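PDB 2NO4: (S)-2-haloacid dehalogenase 4A from Burkholderia cepacia, which catalyses the hydrolytic dehalogenation of short-chain (S)-2-haloalkanoic acids, giving the (R)-2-hydroxy acids with inversion of configuration. Local coordinates for residues B[150-155]-B[171-176]; B[169-172]-B[177-180]. All blocks are in the same frame, centred on the assembly; numbering follows the deposited sequence.

Contact 1: B[150-155]-B[171-176]; sequences SCLSAD and CDRLGV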
loop_
_atom_site.group_PDB
_atom_site.type_symbol
_atom_site.label_atom_id
_atom_site.label_comp_id
_atom_site.label_asym_id
_atom_site.label_seq_id
_atom_site.Cartn_x
_atom_site.Cartn_y
_atom_site.Cartn_z
ATOM N N SER B 150 2.823 17.201 22.435
ATOM C CA SER B 150 3.890 16.931 21.495
ATOM C C SER B 150 3.308 16.412 20.170
ATOM O O SER B 150 2.266 15.760 20.132
ATOM C CB SER B 150 4.880 15.933 22.111
ATOM O OG SER B 150 5.800 15.432 21.157
ATOM N N CYS B 151 3.984 16.751 19.082
ATOM C CA CYS B 151 3.577 16.310 17.771
ATOM C C CYS B 151 4.836 15.803 17.095
ATOM O O CYS B 151 5.756 16.580 16.764
ATOM C CB CYS B 151 2.932 17.467 17.009
ATOM S SG CYS B 151 2.307 17.018 15.365
ATOM N N LEU B 152 4.872 14.485 16.903
ATOM C CA LEU B 152 6.032 13.791 16.333
ATOM C C LEU B 152 5.765 13.370 14.879
ATOM O O LEU B 152 4.682 12.877 14.546
ATOM C CB LEU B 152 6.412 12.626 17.231
ATOM C CG LEU B 152 6.736 13.102 18.654
ATOM C CD1 LEU B 152 6.938 11.939 19.583
ATOM C CD2 LEU B 152 7.973 14.017 18.648
ATOM N N SER B 153 6.752 13.601 14.016
ATOM C CA SER B 153 6.595 13.403 12.581
ATOM C C SER B 153 7.553 12.349 12.015
ATOM O O SER B 153 8.715 12.264 12.456
ATOM C CB SER B 153 6.793 14.720 11.852
ATOM O OG SER B 153 6.706 14.493 10.453
ATOM N N ALA B 154 7.077 11.576 11.030
ATOM C CA ALA B 154 7.939 10.665 10.226
ATOM C C ALA B 154 9.083 11.427 9.546
ATOM O O ALA B 154 10.139 10.860 9.256
ATOM C CB ALA B 154 7.115 9.965 9.141
ATOM N N ASP B 155 8.818 12.696 9.240
ATOM C CA ASP B 155 9.747 13.558 8.553
ATOM C C ASP B 155 11.023 13.838 9.362
ATOM O O ASP B 155 12.022 14.264 8.787
ATOM C CB ASP B 155 9.085 14.878 8.155
ATOM C CG ASP B 155 9.798 15.551 6.979
ATOM O OD1 ASP B 155 10.094 14.878 5.960
ATOM O OD2 ASP B 155 10.044 16.766 7.056
ATOM N N CYS B 171 8.894 6.782 21.656
ATOM C CA CYS B 171 9.423 6.361 22.959
ATOM C C CYS B 171 10.593 7.242 23.365
ATOM O O CYS B 171 10.593 7.778 24.460
ATOM C CB CYS B 171 9.889 4.906 22.923
ATOM S SG CYS B 171 8.559 3.773 22.750
ATOM N N ASP B 172 11.561 7.386 22.468
ATOM C CA ASP B 172 12.736 8.252 22.671
ATOM C C ASP B 172 12.379 9.704 22.982
ATOM O O ASP B 172 12.843 10.258 23.990
ATOM C CB ASP B 172 13.724 8.179 21.491
ATOM C CG ASP B 172 14.313 6.788 21.291
ATOM O OD1 ASP B 172 14.181 5.891 22.150
ATOM O OD2 ASP B 172 14.907 6.565 20.235
ATOM N N ARG B 173 11.581 10.337 22.133
ATOM C CA ARG B 173 11.243 11.735 22.358
ATOM C C ARG B 173 10.372 11.951 23.596
ATOM O O ARG B 173 10.503 12.965 24.283
ATOM C CB ARG B 173 10.563 12.340 21.145
ATOM C CG ARG B 173 11.516 12.584 20.005
ATOM C CD ARG B 173 12.633 13.579 20.406
ATOM N NE ARG B 173 12.876 14.460 19.275
ATOM C CZ ARG B 173 12.156 15.551 19.012
ATOM N NH1 ARG B 173 11.167 15.950 19.837
ATOM N NH2 ARG B 173 12.451 16.252 17.934
ATOM N N LEU B 174 9.461 11.015 23.860
ATOM C CA LEU B 174 8.518 11.192 24.969
ATOM C C LEU B 174 9.014 10.684 26.313
ATOM O O LEU B 174 8.349 10.903 27.330
ATOM C CB LEU B 174 7.137 10.598 24.642
ATOM C CG LEU B 174 6.427 11.257 23.435
ATOM C CD1 LEU B 174 5.199 10.433 23.061
ATOM C CD2 LEU B 174 6.058 12.726 23.708
ATOM N N GLY B 175 10.159 10.001 26.310
ATOM C CA GLY B 175 10.767 9.451 27.534
ATOM C C GLY B 175 9.936 8.354 28.154
ATOM O O GLY B 175 9.800 8.283 29.378
ATOM N N VAL B 176 9.325 7.519 27.312
ATOM C CA VAL B 176 8.490 6.420 27.793
ATOM C C VAL B 176 8.929 5.078 27.199
ATOM O O VAL B 176 9.535 5.021 26.113
ATOM C CB VAL B 176 6.944 6.657 27.491
ATOM C CG1 VAL B 176 6.387 7.863 28.253
ATOM C CG2 VAL B 176 6.710 6.875 25.974
#
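With CG anti to the carbonyl carbon in both L152 (chi1 -58°) and L174 (chi1 -62°), the two leucines turn their branched ends toward each other between strand and helix. Such apolar, branched ends suit a sheet-helix interface, where L152 is buried. L152 CD1 lies 3.9 Å from L174 CG, the side chains meeting at a slant rather than lying alongside each other. R173 CB touches both methyls of L152, 4.0 Å from L152 CD1 and from L152 CD2. That arginine suits the margin of the contact because its aliphatic root offers carbon to the leucine, while the bent chain curls the guanidinium back until R173 NH1 reaches L152 CD2 obliquely at 3.9 Å, the residue as a whole staying exposed. At the start of the strand the small S150 brings its hydroxyl against a methyl, S150 OG to L174 CD2 being 3.7 Å, a purely van der Waals touch. Strand 150-153 is the sheet's edge within this chain and is bonded to 123-128, whose I123 and A125 also pack on L174. Across the sheet, C151 faces L135 and L139 of helix 132-141, so helices flank both sides.

Contact 2: B[169-172]-B[177-180]; sequences FACD and NPNE
The sulfur of C171 makes the first shell of this contact, resting against the ring of P178. C171 SG is 3.8 Å from P178 N and 3.9 Å from P178 CD, with P178 CG equally near, so one thiol packs along the near side of the pyrrolidine; N177 adds its carbonyl carbon, N177 C being 4.2 Å from C171 SG. A cysteine fits because it is small, apolar in character and buried, filling the narrow angle between helix and returning chain. F197 touches both C171 and P178, and F199 adds to the wall around the sulfur.

The next layer fixes the proline. Before it the helix unwinds through G175, whose positive phi is easy for glycine, and V176 N donates to C171 O, drawing the chain back on itself. A type I turn follows, with P178 and N179 at its corners and E180 N donating to N177 O at 2.9 Å. The E180 carboxylate reinforces it, N177 N donating to E180 OE1 at 3.0 Å. The latter bond is nearly straight (171°) and reaches the carboxylate on its anti side, 15° out of its plane. P178, with its restricted phi, suits the position just after N177. Further out, N179 O accepts from N200 ND2, and the backbone of E180 bonds to R15 and A16.

This turn is the helix-to-strand link of a beta-alpha-beta crossover in the Rossmann-like HAD fold: strand 150-153, helix 164-174 and parallel strand 181-185, passing over strands 123-128 and 16-19.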
loop_
_atom_site.group_PDB
_atom_site.type_symbol
_atom_site.label_atom_id
_atom_site.label_comp_id
_atom_site.label_asym_id
_atom_site.label_seq_id
_atom_site.Cartn_x
_atom_site.Cartn_y
_atom_site.Cartn_z
ATOM N N PHE B 169 11.105 6.162 17.883
ATOM C CA PHE B 169 11.252 7.627 17.922
ATOM C C PHE B 169 10.313 8.296 18.953
ATOM O O PHE B 169 10.744 9.192 19.692
ATOM C CB PHE B 169 11.048 8.221 16.507
ATOM C CG PHE B 169 11.209 9.726 16.428
ATOM C CD1 PHE B 169 12.468 10.332 16.595
ATOM C CD2 PHE B 169 10.110 10.548 16.158
ATOM C CE1 PHE B 169 12.609 11.751 16.500
ATOM C CE2 PHE B 169 10.252 11.946 16.079
ATOM C CZ PHE B 169 11.496 12.539 16.247
ATOM N N ALA B 170 9.043 7.872 18.987
ATOM C CA ALA B 170 8.061 8.360 19.963
ATOM C C ALA B 170 8.480 8.030 21.410
ATOM O O ALA B 170 8.391 8.883 22.286
ATOM C CB ALA B 170 6.622 7.770 19.643
ATOM N N CYS B 171 8.894 6.782 21.656
ATOM C CA CYS B 171 9.423 6.361 22.959
ATOM C C CYS B 171 10.593 7.242 23.365
ATOM O O CYS B 171 10.593 7.778 24.460
ATOM C CB CYS B 171 9.889 4.906 22.923
ATOM S SG CYS B 171 8.559 3.773 22.750
ATOM N N ASP B 172 11.561 7.386 22.468
ATOM C CA ASP B 172 12.736 8.252 22.671
ATOM C C ASP B 172 12.379 9.704 22.982
ATOM O O ASP B 172 12.843 10.258 23.990
ATOM C CB ASP B 172 13.724 8.179 21.491
ATOM C CG ASP B 172 14.313 6.788 21.291
ATOM O OD1 ASP B 172 14.181 5.891 22.150
ATOM O OD2 ASP B 172 14.907 6.565 20.235
ATOM N N ASN B 177 8.610 3.998 27.910
ATOM C CA ASN B 177 8.737 2.665 27.361
ATOM C C ASN B 177 7.506 2.300 26.541
ATOM O O ASN B 177 6.432 2.823 26.812
ATOM C CB ASN B 177 8.888 1.653 28.480
ATOM C CG ASN B 177 10.109 1.914 29.314
ATOM O OD1 ASN B 177 11.150 2.341 28.797
ATOM N ND2 ASN B 177 9.989 1.675 30.623
ATOM N N PRO B 178 7.654 1.368 25.575
ATOM C CA PRO B 178 6.511 0.945 24.753
ATOM C C PRO B 178 5.295 0.576 25.575
ATOM O O PRO B 178 4.203 0.981 25.240
ATOM C CB PRO B 178 7.046 -0.270 23.992
ATOM C CG PRO B 178 8.523 -0.006 23.897
ATOM C CD PRO B 178 8.908 0.691 25.168
ATOM N N ASN B 179 5.468 -0.176 26.652
ATOM C CA ASN B 179 4.293 -0.571 27.422
ATOM C C ASN B 179 3.635 0.499 28.297
ATOM O O ASN B 179 2.651 0.225 28.956
ATOM C CB ASN B 179 4.533 -1.876 28.199
ATOM C CG ASN B 179 5.394 -1.689 29.433
ATOM O OD1 ASN B 179 5.856 -0.586 29.760
ATOM N ND2 ASN B 179 5.623 -2.791 30.135
ATOM N N GLU B 180 4.172 1.717 28.289
ATOM C CA GLU B 180 3.552 2.856 28.979
ATOM C C GLU B 180 2.762 3.737 28.029
ATOM O O GLU B 180 2.230 4.798 28.425
ATOM C CB GLU B 180 4.612 3.707 29.649
ATOM C CG GLU B 180 5.419 2.949 30.669
ATOM C CD GLU B 180 6.491 3.808 31.283
ATOM O OE1 GLU B 180 7.341 4.352 30.555
ATOM O OE2 GLU B 180 6.470 3.937 32.516
#

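From the N-terminal side, the chain runs up edge strand 150-153, passes through a loop, and enters helix 164-174. Contact 1 closes the excursion from the strand through that loop and most of the helix, whose end folds back on the strand. Contact 2 closes a much shorter span, with 177-180 returning to the helix's last turns before strand 181-185. The two cross along the chain, overlapping at C171 and D172, but use different sides of the helix: R173 and L174 serve contact 1, C171 serves contact 2. They also touch directly, L152 CD1 lying 3.8 Å from A170 CA. Together they tie the sheet's edge, the helix and the approach to central strand 181-185.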